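Local coordinates for putative lipoprotein (Bacteroides fragilis, PDB 3NQI) that is of unknown function but, as a putative lipoprotein of a Bacteroides species, is probably tethered to the cell envelope by lipid, at residues 126-131 / 148-153. Residues are numbered along the deposited sequence; the frame is centred on the assembly and turned at random.
Sequences LPVLYR and HTFTLV
Phe150 drives its ring edge into the face of Tyr130, the T-shaped (edge-to-face) pair of an aromatic cluster completed by His148, where strands 123-132 and 148-155 pack face to face through side chains, their segment axes 10.5 Å apart and running at 145°. The tight part is this aromatic end. Phe150 CZ sits over the centre of the Tyr130 ring, 3.9 Å from CG of Tyr130, with the ring planes turned 71° apart. With CG between the backbone N and the carbonyl carbon (chi1 65°), the Tyr130 ring stands out from its strand and leans back slightly, its edge in plane with Val128 C. Val128 sets CG2 over a face of Phe150, with CG1 3.6 Å from Phe150 CE1. His148 meets Tyr130 obliquely, CE2 of Tyr130 standing over the imidazole face toward its rim, 3.8 Å from CG of His148. Hydrogen bonds to Tyr172 OH at ND1 and to Glu144 OE2 at NE2 fix the rotation of that buried imidazole, while the Tyr130 hydroxyl and Ser190 OG share another. Toward the other end the contact narrows to one buried methyl pair, CD2 of Leu126 3.9 Å from CD2 of Leu152. Solvent reaches Thr149 and, in part, Leu129 and Arg131; Arg131 turns from the contact, its NE bonded to Asn226 OD1, yet its backbone O lies 3.5 Å from His148 CE1.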
loop_
_atom_site.group_PDB
_atom_site.type_symbol
_atom_site.label_atom_id
_atom_site.label_comp_id
_atom_site.label_asym_id
_atom_site.label_seq_id
_atom_site.Cartn_x
_atom_site.Cartn_y
_atom_site.Cartn_z
ATOM N N LEU A 126 -2.696 0.464 -1.683
ATOM C CA LEU A 126 -3.516 1.452 -0.945
ATOM C C LEU A 126 -2.869 2.827 -0.928
ATOM O O LEU A 126 -1.788 2.984 -0.436
ATOM C CB LEU A 126 -3.803 0.970 0.480
ATOM C CG LEU A 126 -4.910 -0.059 0.734
ATOM C CD1 LEU A 126 -4.855 -1.181 -0.190
ATOM C CD2 LEU A 126 -4.837 -0.493 2.286
ATOM N N PRO A 127 -3.532 3.859 -1.513
ATOM C CA PRO A 127 -3.100 5.219 -1.184
ATOM C C PRO A 127 -3.564 5.568 0.217
ATOM O O PRO A 127 -4.754 5.375 0.481
ATOM C CB PRO A 127 -3.831 6.076 -2.208
ATOM C CG PRO A 127 -4.630 5.145 -3.037
ATOM C CD PRO A 127 -4.775 3.876 -2.313
ATOM N N VAL A 128 -2.680 5.926 1.171
ATOM C CA VAL A 128 -3.127 6.305 2.475
ATOM C C VAL A 128 -2.906 7.833 2.724
ATOM O O VAL A 128 -1.815 8.358 2.477
ATOM C CB VAL A 128 -2.471 5.445 3.610
ATOM C CG1 VAL A 128 -3.268 5.688 4.867
ATOM C CG2 VAL A 128 -2.508 3.987 3.233
ATOM N N LEU A 129 -3.972 8.533 3.120
ATOM C CA LEU A 129 -3.929 9.939 3.623
ATOM C C LEU A 129 -4.113 9.843 5.151
ATOM O O LEU A 129 -5.110 9.318 5.664
ATOM C CB LEU A 129 -4.963 10.818 2.934
ATOM C CG LEU A 129 -4.878 12.358 2.881
ATOM C CD1 LEU A 129 -3.602 12.841 2.221
ATOM C CD2 LEU A 129 -6.085 12.890 2.128
ATOM N N TYR A 130 -3.097 10.282 5.877
ATOM C CA TYR A 130 -3.090 10.118 7.308
ATOM C C TYR A 130 -2.370 11.251 8.057
ATOM O O TYR A 130 -1.838 12.157 7.451
ATOM C CB TYR A 130 -2.527 8.762 7.631
ATOM C CG TYR A 130 -1.086 8.498 7.271
ATOM C CD1 TYR A 130 -0.700 8.247 5.970
ATOM C CD2 TYR A 130 -0.102 8.449 8.252
ATOM C CE1 TYR A 130 0.658 8.036 5.616
ATOM C CE2 TYR A 130 1.247 8.198 7.922
ATOM C CZ TYR A 130 1.613 7.971 6.615
ATOM O OH TYR A 130 2.907 7.729 6.305
ATOM N N ARG A 131 -2.380 11.205 9.381
ATOM C CA ARG A 131 -1.867 12.314 10.183
ATOM C C ARG A 131 -0.632 11.896 10.943
ATOM O O ARG A 131 -0.650 10.875 11.616
ATOM C CB ARG A 131 -2.939 12.774 11.185
ATOM C CG ARG A 131 -4.104 13.554 10.547
ATOM C CD ARG A 131 -5.336 13.636 11.469
ATOM N NE ARG A 131 -6.045 12.386 11.354
ATOM C CZ ARG A 131 -7.191 12.195 10.712
ATOM N NH1 ARG A 131 -7.870 13.212 10.176
ATOM N NH2 ARG A 131 -7.658 10.946 10.633
ATOM N N HIS A 148 4.051 4.158 11.966
ATOM C CA HIS A 148 2.774 3.882 11.371
ATOM C C HIS A 148 2.818 2.604 10.570
ATOM O O HIS A 148 3.548 2.533 9.587
ATOM C CB HIS A 148 2.420 5.034 10.420
ATOM C CG HIS A 148 2.329 6.363 11.113
ATOM N ND1 HIS A 148 1.131 6.894 11.559
ATOM C CD2 HIS A 148 3.295 7.233 11.505
ATOM C CE1 HIS A 148 1.365 8.043 12.178
ATOM N NE2 HIS A 148 2.673 8.256 12.186
ATOM N N THR A 149 1.991 1.655 10.930
ATOM C CA THR A 149 1.923 0.386 10.190
ATOM C C THR A 149 0.508 0.144 9.742
ATOM O O THR A 149 -0.455 0.317 10.532
ATOM C CB THR A 149 2.460 -0.815 11.002
ATOM O OG1 THR A 149 1.708 -0.966 12.167
ATOM C CG2 THR A 149 3.978 -0.667 11.364
ATOM N N PHE A 150 0.388 -0.189 8.458
ATOM C CA PHE A 150 -0.867 -0.405 7.781
ATOM C C PHE A 150 -0.876 -1.861 7.339
ATOM O O PHE A 150 -0.234 -2.226 6.317
ATOM C CB PHE A 150 -0.990 0.537 6.566
ATOM C CG PHE A 150 -0.849 1.980 6.912
ATOM C CD1 PHE A 150 -1.952 2.690 7.351
ATOM C CD2 PHE A 150 0.409 2.595 6.875
ATOM C CE1 PHE A 150 -1.825 4.029 7.699
ATOM C CE2 PHE A 150 0.556 3.936 7.176
ATOM C CZ PHE A 150 -0.570 4.668 7.587
ATOM N N THR A 151 -1.561 -2.695 8.111
ATOM C CA THR A 151 -1.595 -4.125 7.844
ATOM C C THR A 151 -2.939 -4.548 7.305
ATOM O O THR A 151 -3.988 -4.220 7.930
ATOM C CB THR A 151 -1.338 -4.874 9.143
ATOM O OG1 THR A 151 -0.075 -4.494 9.621
ATOM C CG2 THR A 151 -1.370 -6.422 8.969
ATOM N N LEU A 152 -2.947 -5.263 6.174
ATOM C CA LEU A 152 -4.215 -5.858 5.668
ATOM C C LEU A 152 -4.399 -7.236 6.251
ATOM O O LEU A 152 -3.481 -8.091 6.160
ATOM C CB LEU A 152 -4.290 -5.935 4.169
ATOM C CG LEU A 152 -4.504 -4.630 3.466
ATOM C CD1 LEU A 152 -4.466 -4.939 1.947
ATOM C CD2 LEU A 152 -5.871 -3.930 3.923
ATOM N N VAL A 153 -5.584 -7.474 6.826
ATOM C CA VAL A 153 -5.888 -8.757 7.456
ATOM C C VAL A 153 -7.106 -9.408 6.768
ATOM O O VAL A 153 -8.166 -8.789 6.591
ATOM C CB VAL A 153 -6.093 -8.607 8.995
ATOM C CG1 VAL A 153 -6.227 -10.010 9.739
ATOM C CG2 VAL A 153 -4.944 -7.751 9.642
#